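Side-chain contacts in RagB/SusD family nutrient uptake outer membrane protein (PDB 7KV2), which probably binds beta-glucan at the outer membrane surface of a gut Bacteroides, as a SusD-family nutrient uptake protein with a TPR-like helical core: residues E66-V70 with N71-D75; H95-N99 with F100-P104; S117-K120 with R121-V125; A149-V152 with F153-W157. All coordinates share one frame; numbering follows the deposited sequence.

How the contacts relate
Four local contacts follow one another along the chain in series, none nested within or crossing another. Contact 1 (66-75) leads a loop into helix 70-75; contact 2 (95-104) ends helix 92-98 and releases the chain into the loop before helix 110-130. The two touch, through Met73 and Met97. Contacts 3 (117-125) and 4 (149-157) close no loop; each is a run of turns inside a long helix, 110-130 and 137-162. These neighbouring helices pack together through residues such as Cys122 and Leu150, and the centres of contacts 3 and 4 lie about 10 Å apart. Val70 against Trp157 joins contact 1 to contact 4, whereas contacts 2 and 3 stay about 18 Å apart at their nearest atoms.

Contact 1 of 4, residues E66-V70 with N71-D75; sequences EYNPV and NLMSD
Pro69 and Met73 are joined across one helical turn: the Met73 N-H meets Pro69 O at 2.9 Å, arriving nearly along the C=O axis, where the loop 66-69 turns into helix 70-75. This is a loop-to-helix junction, buried in the SusD-type fold. The CA atoms of Pro69 and Leu72 lie 5.6 Å apart. The proline ring meets both helix side chains obliquely: its CG is 3.8 Å from Leu72 CD1, while its CD is touched by the methyl CE of Met73. Met73 reaches back because its chain is bent twice (chi2 -53°, chi3 86°), which brings SD to 3.8 Å from Asn68 CA. Asn68 links loop atoms through its amide. Its ND2 bonds Tyr67 O at 3.0 Å, with that oxygen in the amide plane, and Glu66 OE1 at 3.2 Å on the anti lone pair of the carboxylate; OD1 accepts from Leu111 N, at the start of helix 110-130. An alanine here would remove the amide, and the Leu111 N-H is likely to lose its acceptor and Glu66 OE1 one of its donors. On the helix itself Asn71 ND2 is bonded to Gly459 O. A water donates to Val70 O at 2.7 Å and also hydrogen-bonds Ser74 OG at 2.6 Å.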
loop_
_atom_site.group_PDB
_atom_site.type_symbol
_atom_site.label_atom_id
_atom_site.label_comp_id
_atom_site.label_asym_id
_atom_site.label_seq_id
_atom_site.Cartn_x
_atom_site.Cartn_y
_atom_site.Cartn_z
ATOM N N GLU A 66 0.088 16.708 6.137
ATOM C CA GLU A 66 0.981 16.063 5.158
ATOM C C GLU A 66 0.236 15.092 4.234
ATOM O O GLU A 66 -0.761 14.526 4.641
ATOM C CB GLU A 66 2.018 15.223 5.878
ATOM C CG GLU A 66 3.000 16.103 6.599
ATOM C CD GLU A 66 4.102 15.369 7.307
ATOM O OE1 GLU A 66 4.599 14.369 6.771
ATOM O OE2 GLU A 66 4.503 15.886 8.375
ATOM N N TYR A 67 0.766 14.938 3.028
ATOM C CA TYR A 67 0.407 13.871 2.045
ATOM C C TYR A 67 1.453 12.777 2.133
ATOM O O TYR A 67 2.607 12.998 1.687
ATOM C CB TYR A 67 0.347 14.474 0.645
ATOM C CG TYR A 67 -0.574 15.649 0.533
ATOM C CD1 TYR A 67 -1.928 15.481 0.322
ATOM C CD2 TYR A 67 -0.099 16.949 0.627
ATOM C CE1 TYR A 67 -2.790 16.553 0.237
ATOM C CE2 TYR A 67 -0.951 18.034 0.554
ATOM C CZ TYR A 67 -2.298 17.839 0.328
ATOM O OH TYR A 67 -3.193 18.876 0.234
ATOM N N ASN A 68 1.139 11.664 2.804
ATOM C CA ASN A 68 2.048 10.500 2.955
ATOM C C ASN A 68 1.318 9.222 2.484
ATOM O O ASN A 68 1.284 8.224 3.196
ATOM C CB ASN A 68 2.512 10.299 4.400
ATOM C CG ASN A 68 3.417 11.352 5.038
ATOM O OD1 ASN A 68 3.722 11.181 6.224
ATOM N ND2 ASN A 68 3.810 12.405 4.329
ATOM N N PRO A 69 0.757 9.176 1.248
ATOM C CA PRO A 69 0.077 7.980 0.772
ATOM C C PRO A 69 1.020 6.773 0.879
ATOM O O PRO A 69 2.159 6.784 0.346
ATOM C CB PRO A 69 -0.318 8.335 -0.687
ATOM C CG PRO A 69 0.623 9.418 -1.067
ATOM C CD PRO A 69 0.878 10.200 0.204
ATOM N N VAL A 70 0.568 5.733 1.573
ATOM C CA VAL A 70 1.476 4.709 2.129
ATOM C C VAL A 70 2.137 3.900 1.003
ATOM O O VAL A 70 3.273 3.541 1.117
ATOM C CB VAL A 70 0.768 3.859 3.185
ATOM C CG1 VAL A 70 -0.412 3.054 2.630
ATOM C CG2 VAL A 70 1.769 2.926 3.855
ATOM N N ASN A 71 1.420 3.604 -0.074
ATOM C CA ASN A 71 2.003 2.932 -1.244
ATOM C C ASN A 71 3.122 3.795 -1.833
ATOM O O ASN A 71 4.144 3.221 -2.156
ATOM C CB ASN A 71 0.921 2.579 -2.293
ATOM C CG ASN A 71 0.015 3.715 -2.737
ATOM O OD1 ASN A 71 -0.359 4.578 -1.945
ATOM N ND2 ASN A 71 -0.303 3.782 -4.046
ATOM N N LEU A 72 2.885 5.067 -2.115
ATOM C CA LEU A 72 3.864 5.885 -2.857
ATOM C C LEU A 72 5.077 6.103 -1.946
ATOM O O LEU A 72 6.192 6.259 -2.506
ATOM C CB LEU A 72 3.317 7.258 -3.262
ATOM C CG LEU A 72 2.106 7.313 -4.195
ATOM C CD1 LEU A 72 1.835 8.752 -4.633
ATOM C CD2 LEU A 72 2.328 6.436 -5.366
ATOM N N MET A 73 4.869 6.167 -0.633
ATOM C CA MET A 73 6.003 6.442 0.277
ATOM C C MET A 73 7.103 5.369 0.098
ATOM O O MET A 73 8.321 5.744 0.210
ATOM C CB MET A 73 5.596 6.593 1.742
ATOM C CG MET A 73 4.737 7.810 2.056
ATOM S SD MET A 73 5.387 9.410 1.518
ATOM C CE MET A 73 4.789 9.499 -0.166
ATOM N N SER A 74 6.769 4.103 -0.179
ATOM C CA SER A 74 7.782 3.078 -0.535
ATOM C C SER A 74 8.126 3.158 -2.026
ATOM O O SER A 74 9.320 3.023 -2.366
ATOM C CB SER A 74 7.405 1.708 -0.049
ATOM O OG SER A 74 6.304 1.166 -0.774
ATOM N N ASP A 75 7.147 3.302 -2.929
ATOM C CA ASP A 75 7.466 3.174 -4.376
ATOM C C ASP A 75 8.445 4.261 -4.812
ATOM O O ASP A 75 9.194 3.988 -5.746
ATOM C CB ASP A 75 6.204 3.134 -5.243
ATOM C CG ASP A 75 5.468 1.799 -5.140
ATOM O OD1 ASP A 75 6.144 0.723 -5.111
ATOM O OD2 ASP A 75 4.216 1.823 -5.118
HETATM O O HOH W 1 4.495 1.096 1.095
#

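Contact 2 of 4, residues H95-N99 with F100-P104; sequences HLMMN and FEAIP. With EDO (1,2-ethanediol), chain D.
Leu96 and Glu101 meet most closely through backbone: the Glu101 N-H points at Leu96 O over 3.0 Å in an almost straight bond of 171°. The tight side of the contact is the buried one. There the Phe100 ring turns back over the helix end, so that Met98 O sits 3.6 Å above one face, over its centre; the same oxygen is hydrogen-bonded to Arg485 NH2, and Trp489 meets the ring edge-to-face. Met97 CG and Ala102 CB, also buried, pack at 4.3 Å. A second backbone bond, Phe100 N to Met97 O at 3.2 Å, completes a Schellman motif ending helix 92-98, with Phe100 as its C-prime residue at positive phi. Asn99 ties the turn to the acid: ND2 gives a 2.8 Å bond to Glu101 OE2, reaching it from above the carboxylate plane, the amide and carboxylate planes being 72° apart. Glu101 comes within range because CG is set between its backbone N and carbonyl carbon (chi1 65°). Asn99 OD1 accepts from Thr486 N. The more open side begins at Leu96, whose CD2 crosses Glu101 CG at about a right angle, 3.8 Å away. Ile103 is exposed and comes no nearer to Leu96 than 4.2 Å, CG1 to CD1, and Pro104 O instead holds O1 of a 1,2-ethanediol, probably from the crystallisation liquor, which also bonds Lys501 N and Met107 N.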
loop_
_atom_site.group_PDB
_atom_site.type_symbol
_atom_site.label_atom_id
_atom_site.label_comp_id
_atom_site.label_asym_id
_atom_site.label_seq_id
_atom_site.Cartn_x
_atom_site.Cartn_y
_atom_site.Cartn_z
ATOM N N HIS A 95 11.508 13.628 -2.158
ATOM C CA HIS A 95 12.721 13.687 -3.020
ATOM C C HIS A 95 13.932 13.184 -2.221
ATOM O O HIS A 95 14.732 12.337 -2.740
ATOM C CB HIS A 95 12.891 15.104 -3.552
ATOM C CG HIS A 95 11.878 15.484 -4.542
ATOM N ND1 HIS A 95 11.951 15.027 -5.851
ATOM C CD2 HIS A 95 10.785 16.280 -4.451
ATOM C CE1 HIS A 95 10.934 15.546 -6.521
ATOM N NE2 HIS A 95 10.211 16.334 -5.711
ATOM N N LEU A 96 14.036 13.589 -0.963
ATOM C CA LEU A 96 15.167 13.118 -0.133
ATOM C C LEU A 96 15.096 11.606 0.085
ATOM O O LEU A 96 16.122 10.916 -0.114
ATOM C CB LEU A 96 15.190 13.892 1.184
ATOM C CG LEU A 96 15.361 15.401 1.082
ATOM C CD1 LEU A 96 15.395 15.974 2.502
ATOM C CD2 LEU A 96 16.621 15.788 0.349
ATOM N N MET A 97 13.936 11.051 0.456
ATOM C CA MET A 97 13.806 9.599 0.657
ATOM C C MET A 97 14.196 8.851 -0.628
ATOM O O MET A 97 14.806 7.772 -0.553
ATOM C CB MET A 97 12.354 9.248 0.977
ATOM C CG MET A 97 11.913 9.715 2.330
ATOM S SD MET A 97 10.079 9.732 2.466
ATOM C CE MET A 97 9.730 7.989 2.256
ATOM N N MET A 98 13.747 9.357 -1.771
ATOM C CA MET A 98 13.959 8.690 -3.070
ATOM C C MET A 98 15.469 8.580 -3.341
ATOM O O MET A 98 15.901 7.547 -3.866
ATOM C CB MET A 98 13.251 9.469 -4.184
ATOM C CG MET A 98 13.586 8.987 -5.565
ATOM S SD MET A 98 15.012 9.831 -6.295
ATOM C CE MET A 98 14.769 9.617 -8.054
ATOM N N ASN A 99 16.223 9.618 -2.992
ATOM C CA ASN A 99 17.687 9.681 -3.231
ATOM C C ASN A 99 18.479 9.218 -1.994
ATOM O O ASN A 99 19.687 9.509 -1.938
ATOM C CB ASN A 99 18.055 11.094 -3.693
ATOM C CG ASN A 99 19.403 11.139 -4.368
ATOM O OD1 ASN A 99 19.798 10.161 -5.000
ATOM N ND2 ASN A 99 20.109 12.255 -4.199
ATOM N N PHE A 100 17.855 8.512 -1.059
ATOM C CA PHE A 100 18.492 7.885 0.137
ATOM C C PHE A 100 19.283 8.947 0.936
ATOM O O PHE A 100 20.358 8.591 1.458
ATOM C CB PHE A 100 19.375 6.703 -0.292
ATOM C CG PHE A 100 18.685 5.777 -1.261
ATOM C CD1 PHE A 100 17.399 5.322 -0.989
ATOM C CD2 PHE A 100 19.275 5.407 -2.452
ATOM C CE1 PHE A 100 16.727 4.514 -1.895
ATOM C CE2 PHE A 100 18.603 4.597 -3.361
ATOM C CZ PHE A 100 17.330 4.158 -3.083
ATOM N N GLU A 101 18.751 10.160 1.054
ATOM C CA GLU A 101 19.378 11.301 1.789
ATOM C C GLU A 101 18.334 11.972 2.707
ATOM O O GLU A 101 18.392 13.203 2.925
ATOM C CB GLU A 101 20.031 12.228 0.759
ATOM C CG GLU A 101 19.084 12.908 -0.208
ATOM C CD GLU A 101 19.736 13.968 -1.077
ATOM O OE1 GLU A 101 20.589 14.702 -0.535
ATOM O OE2 GLU A 101 19.372 14.103 -2.264
ATOM N N ALA A 102 17.334 11.220 3.170
ATOM C CA ALA A 102 16.365 11.695 4.177
ATOM C C ALA A 102 17.162 12.200 5.390
ATOM O O ALA A 102 18.161 11.555 5.711
ATOM C CB ALA A 102 15.473 10.566 4.596
ATOM N N ILE A 103 16.723 13.300 5.984
ATOM C CA ILE A 103 17.258 13.843 7.264
ATOM C C ILE A 103 16.108 14.030 8.242
ATOM O O ILE A 103 14.982 14.404 7.857
ATOM C CB ILE A 103 18.044 15.144 7.001
ATOM C CG1 ILE A 103 17.159 16.217 6.353
ATOM C CG2 ILE A 103 19.259 14.789 6.166
ATOM C CD1 ILE A 103 17.705 17.639 6.348
ATOM N N PRO A 104 16.408 13.787 9.541
ATOM C CA PRO A 104 15.416 13.830 10.614
ATOM C C PRO A 104 14.568 15.103 10.684
ATOM O O PRO A 104 13.448 15.011 11.110
ATOM C CB PRO A 104 16.275 13.776 11.905
ATOM C CG PRO A 104 17.582 13.107 11.506
ATOM C CD PRO A 104 17.741 13.384 10.024
HETATM C C1 EDO D . 9.962 15.919 10.640
HETATM O O1 EDO D . 11.060 16.316 9.910
HETATM C C2 EDO D . 9.845 16.704 11.890
HETATM O O2 EDO D . 10.792 16.288 12.846
#

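Contact 3 of 4, residues S117-K120 with R121-V125; sequences SGVK and RCNDV
The Asn123 amide lies beside Val119, both side chains pointing the same way, with ND2 3.8 Å from the methyl CG1. It is one of three flat groups that residues 121-125 set against the preceding turn, and none of them is stacked on a side chain of 117-120. With CG anti to its carbonyl carbon (chi1 -73°), the amide leans back until CG comes 3.4 Å from Val119 O; its OD1 is hydrogen-bonded to Arg151 NH1. The Asp124 carboxylate makes a similar approach, CG lying 3.3 Å from Lys120 O. Arg121 leaves on a different side of the helix. Its extended chain passes Ser117 O, which CG approaches to 3.3 Å and which lies obliquely to the guanidinium plane; NH1 then bonds Ala52 O, with a long, weak ion pair to Asp55. The four i to i+4 backbone bonds, Arg121 N to Ser117 O, Cys122 N to Gly118 O, Asn123 N to Val119 O and Asp124 N to Lys120 O, are all 3.0 Å. Gly118 has no side chain, and its CA comes to 3.4 Å from Tyr154 CE2, while Cys122 SG packs on Leu150 CB at 3.6 Å. Such turns, with small residues facing a neighbouring antiparallel helix (137-162), are consistent with the TPR-type helical packing of the SusD fold.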
loop_
_atom_site.group_PDB
_atom_site.type_symbol
_atom_site.label_atom_id
_atom_site.label_comp_id
_atom_site.label_asym_id
_atom_site.label_seq_id
_atom_site.Cartn_x
_atom_site.Cartn_y
_atom_site.Cartn_z
ATOM N N SER A 117 -1.846 6.530 15.916
ATOM C CA SER A 117 -3.296 6.785 16.170
ATOM C C SER A 117 -4.046 5.466 16.052
ATOM O O SER A 117 -4.862 5.148 16.956
ATOM C CB SER A 117 -3.899 7.827 15.268
ATOM O OG SER A 117 -3.146 9.026 15.374
ATOM N N GLY A 118 -3.760 4.696 15.002
ATOM C CA GLY A 118 -4.320 3.347 14.839
ATOM C C GLY A 118 -4.037 2.471 16.065
ATOM O O GLY A 118 -5.001 1.930 16.651
ATOM N N VAL A 119 -2.772 2.361 16.451
ATOM C CA VAL A 119 -2.311 1.543 17.602
ATOM C C VAL A 119 -3.099 1.969 18.849
ATOM O O VAL A 119 -3.583 1.068 19.573
ATOM C CB VAL A 119 -0.798 1.662 17.819
ATOM C CG1 VAL A 119 -0.409 0.991 19.117
ATOM C CG2 VAL A 119 0.029 1.078 16.693
ATOM N N LYS A 120 -3.206 3.263 19.112
ATOM C CA LYS A 120 -3.888 3.788 20.330
ATOM C C LYS A 120 -5.357 3.368 20.295
ATOM O O LYS A 120 -5.861 2.922 21.318
ATOM C CB LYS A 120 -3.767 5.311 20.449
ATOM C CG LYS A 120 -2.386 5.784 20.898
ATOM C CD LYS A 120 -2.146 7.286 20.843
ATOM C CE LYS A 120 -0.873 7.705 21.559
ATOM N NZ LYS A 120 -0.279 8.923 20.951
ATOM N N ARG A 121 -6.021 3.470 19.143
ATOM C CA ARG A 121 -7.459 3.119 19.061
ATOM C C ARG A 121 -7.653 1.619 19.277
ATOM O O ARG A 121 -8.670 1.270 19.903
ATOM C CB ARG A 121 -8.066 3.622 17.748
ATOM C CG ARG A 121 -8.070 5.132 17.674
ATOM C CD ARG A 121 -8.781 5.588 16.439
ATOM N NE ARG A 121 -8.885 7.023 16.413
ATOM C CZ ARG A 121 -9.783 7.679 15.733
ATOM N NH1 ARG A 121 -10.667 7.029 14.984
ATOM N NH2 ARG A 121 -9.812 8.994 15.810
ATOM N N CYS A 122 -6.739 0.776 18.793
ATOM C CA CYS A 122 -6.746 -0.699 18.990
ATOM C C CYS A 122 -6.616 -1.008 20.500
ATOM O O CYS A 122 -7.390 -1.842 21.014
ATOM C CB CYS A 122 -5.661 -1.385 18.162
ATOM S SG CYS A 122 -6.040 -1.304 16.369
ATOM N N ASN A 123 -5.643 -0.382 21.155
ATOM C CA ASN A 123 -5.374 -0.546 22.614
ATOM C C ASN A 123 -6.617 -0.137 23.423
ATOM O O ASN A 123 -6.937 -0.847 24.422
ATOM C CB ASN A 123 -4.101 0.225 22.983
ATOM C CG ASN A 123 -2.852 -0.457 22.470
ATOM O OD1 ASN A 123 -2.889 -1.634 22.080
ATOM N ND2 ASN A 123 -1.736 0.254 22.551
ATOM N N ASP A 124 -7.291 0.951 23.041
ATOM C CA ASP A 124 -8.532 1.453 23.700
ATOM C C ASP A 124 -9.572 0.337 23.743
ATOM O O ASP A 124 -10.166 0.123 24.815
ATOM C CB ASP A 124 -9.186 2.636 22.987
ATOM C CG ASP A 124 -8.469 3.966 23.126
ATOM O OD1 ASP A 124 -7.650 4.114 24.044
ATOM O OD2 ASP A 124 -8.757 4.850 22.315
ATOM N N VAL A 125 -9.785 -0.364 22.627
ATOM C CA VAL A 125 -10.792 -1.461 22.563
ATOM C C VAL A 125 -10.415 -2.595 23.525
ATOM O O VAL A 125 -11.343 -3.139 24.183
ATOM C CB VAL A 125 -11.011 -1.950 21.119
ATOM C CG1 VAL A 125 -11.755 -3.270 21.077
ATOM C CG2 VAL A 125 -11.751 -0.885 20.315
#

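Contact 4 of 4, residues A149-V152 with F153-W157; sequences ALRV and FYYNW
Helix 137-162 continues here as regular alpha helix in the TPR-like core, a largely buried contact in which Leu150 and Tyr154 stand one turn apart. The Tyr154 N-H bonds Leu150 O at 2.9 Å, and Tyr155 N and Arg151 O repeat the step at 3.0 Å. Tyr154 has CG beside the backbone N (chi1 -65°), which swings the ring back along the helix until CD2 is 3.0 Å from Leu150 O and CE2 lies 4.0 Å from Leu150 CB. The indole of Trp157 reaches the edge of that ring with CZ3, in plane, while Phe153 CD1 lies 3.9 Å above the indole, offset toward its rim. Arg151 and Tyr155 run side by side, the aliphatic CG of Arg151 resting 3.7 Å from Tyr155 CE2 and the guanidinium and ring planes 55° apart. The hydroxyls are held by other parts of the chain: Tyr155 OH by Phe168 O, and Tyr154 OH by Ala53 O. A phenylalanine in place of Tyr154 would keep the ring but lack the hydroxyl, probably leaving Ala53 O without this mate and the ring without its tether to helix 43-53. Carbon surfaces thus pack along the helix, while the buried hydroxyls are satisfied by backbone carbonyls of neighbouring segments.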
loop_
_atom_site.group_PDB
_atom_site.type_symbol
_atom_site.label_atom_id
_atom_site.label_comp_id
_atom_site.label_asym_id
_atom_site.label_seq_id
_atom_site.Cartn_x
_atom_site.Cartn_y
_atom_site.Cartn_z
ATOM N N ALA A 149 -5.355 -7.564 14.949
ATOM C CA ALA A 149 -4.892 -7.662 13.553
ATOM C C ALA A 149 -4.637 -6.256 13.018
ATOM O O ALA A 149 -3.577 -6.059 12.406
ATOM C CB ALA A 149 -5.910 -8.399 12.707
ATOM N N LEU A 150 -5.548 -5.311 13.248
ATOM C CA LEU A 150 -5.328 -3.885 12.874
ATOM C C LEU A 150 -4.077 -3.370 13.569
ATOM O O LEU A 150 -3.311 -2.607 12.962
ATOM C CB LEU A 150 -6.539 -3.033 13.218
ATOM C CG LEU A 150 -7.755 -3.201 12.297
ATOM C CD1 LEU A 150 -8.948 -2.485 12.909
ATOM C CD2 LEU A 150 -7.493 -2.651 10.890
ATOM N N ARG A 151 -3.854 -3.766 14.822
ATOM C CA ARG A 151 -2.696 -3.209 15.548
ATOM C C ARG A 151 -1.403 -3.643 14.859
ATOM O O ARG A 151 -0.527 -2.814 14.734
ATOM C CB ARG A 151 -2.703 -3.651 17.015
ATOM C CG ARG A 151 -1.646 -2.949 17.848
ATOM C CD ARG A 151 -1.948 -3.078 19.351
ATOM N NE ARG A 151 -1.839 -4.464 19.768
ATOM C CZ ARG A 151 -2.388 -4.981 20.880
ATOM N NH1 ARG A 151 -3.105 -4.229 21.692
ATOM N NH2 ARG A 151 -2.229 -6.255 21.156
ATOM N N VAL A 152 -1.297 -4.894 14.426
ATOM C CA VAL A 152 -0.114 -5.432 13.699
ATOM C C VAL A 152 -0.002 -4.691 12.358
ATOM O O VAL A 152 1.140 -4.360 11.963
ATOM C CB VAL A 152 -0.190 -6.956 13.535
ATOM C CG1 VAL A 152 0.982 -7.498 12.722
ATOM C CG2 VAL A 152 -0.235 -7.667 14.894
ATOM N N PHE A 153 -1.140 -4.427 11.716
ATOM C CA PHE A 153 -1.194 -3.710 10.396
ATOM C C PHE A 153 -0.586 -2.300 10.579
ATOM O O PHE A 153 0.311 -1.880 9.825
ATOM C CB PHE A 153 -2.621 -3.713 9.831
ATOM C CG PHE A 153 -2.700 -3.247 8.388
ATOM C CD1 PHE A 153 -2.664 -1.907 8.058
ATOM C CD2 PHE A 153 -2.614 -4.175 7.350
ATOM C CE1 PHE A 153 -2.670 -1.492 6.732
ATOM C CE2 PHE A 153 -2.586 -3.760 6.031
ATOM C CZ PHE A 153 -2.632 -2.416 5.727
ATOM N N TYR A 154 -0.931 -1.601 11.653
ATOM C CA TYR A 154 -0.403 -0.244 11.898
ATOM C C TYR A 154 1.085 -0.314 12.302
ATOM O O TYR A 154 1.872 0.568 11.861
ATOM C CB TYR A 154 -1.275 0.459 12.933
ATOM C CG TYR A 154 -2.695 0.743 12.540
ATOM C CD1 TYR A 154 -2.978 1.550 11.438
ATOM C CD2 TYR A 154 -3.756 0.324 13.321
ATOM C CE1 TYR A 154 -4.276 1.900 11.124
ATOM C CE2 TYR A 154 -5.063 0.634 12.989
ATOM C CZ TYR A 154 -5.331 1.422 11.880
ATOM O OH TYR A 154 -6.608 1.794 11.546
ATOM N N TYR A 155 1.477 -1.294 13.141
ATOM C CA TYR A 155 2.901 -1.476 13.538
ATOM C C TYR A 155 3.752 -1.831 12.313
ATOM O O TYR A 155 4.879 -1.398 12.235
ATOM C CB TYR A 155 3.076 -2.547 14.619
ATOM C CG TYR A 155 2.920 -1.974 16.001
ATOM C CD1 TYR A 155 3.765 -0.969 16.419
ATOM C CD2 TYR A 155 1.964 -2.427 16.891
ATOM C CE1 TYR A 155 3.656 -0.390 17.672
ATOM C CE2 TYR A 155 1.853 -1.865 18.159
ATOM C CZ TYR A 155 2.686 -0.835 18.546
ATOM O OH TYR A 155 2.601 -0.252 19.788
ATOM N N ASN A 156 3.179 -2.531 11.336
ATOM C CA ASN A 156 3.874 -2.906 10.099
ATOM C C ASN A 156 4.251 -1.628 9.342
ATOM O O ASN A 156 5.345 -1.588 8.759
ATOM C CB ASN A 156 3.004 -3.870 9.279
ATOM C CG ASN A 156 3.732 -4.337 8.056
ATOM O OD1 ASN A 156 4.855 -4.853 8.165
ATOM N ND2 ASN A 156 3.097 -4.148 6.892
ATOM N N TRP A 157 3.418 -0.588 9.366
ATOM C CA TRP A 157 3.748 0.666 8.650
ATOM C C TRP A 157 5.053 1.217 9.282
ATOM O O TRP A 157 5.980 1.586 8.568
ATOM C CB TRP A 157 2.618 1.674 8.802
ATOM C CG TRP A 157 1.394 1.470 7.944
ATOM C CD1 TRP A 157 1.220 0.606 6.909
ATOM C CD2 TRP A 157 0.186 2.241 8.034
ATOM N NE1 TRP A 157 -0.022 0.780 6.354
ATOM C CE2 TRP A 157 -0.672 1.784 7.008
ATOM C CE3 TRP A 157 -0.249 3.279 8.860
ATOM C CZ2 TRP A 157 -1.951 2.294 6.824
ATOM C CZ3 TRP A 157 -1.501 3.833 8.636
ATOM C CH2 TRP A 157 -2.332 3.349 7.613
#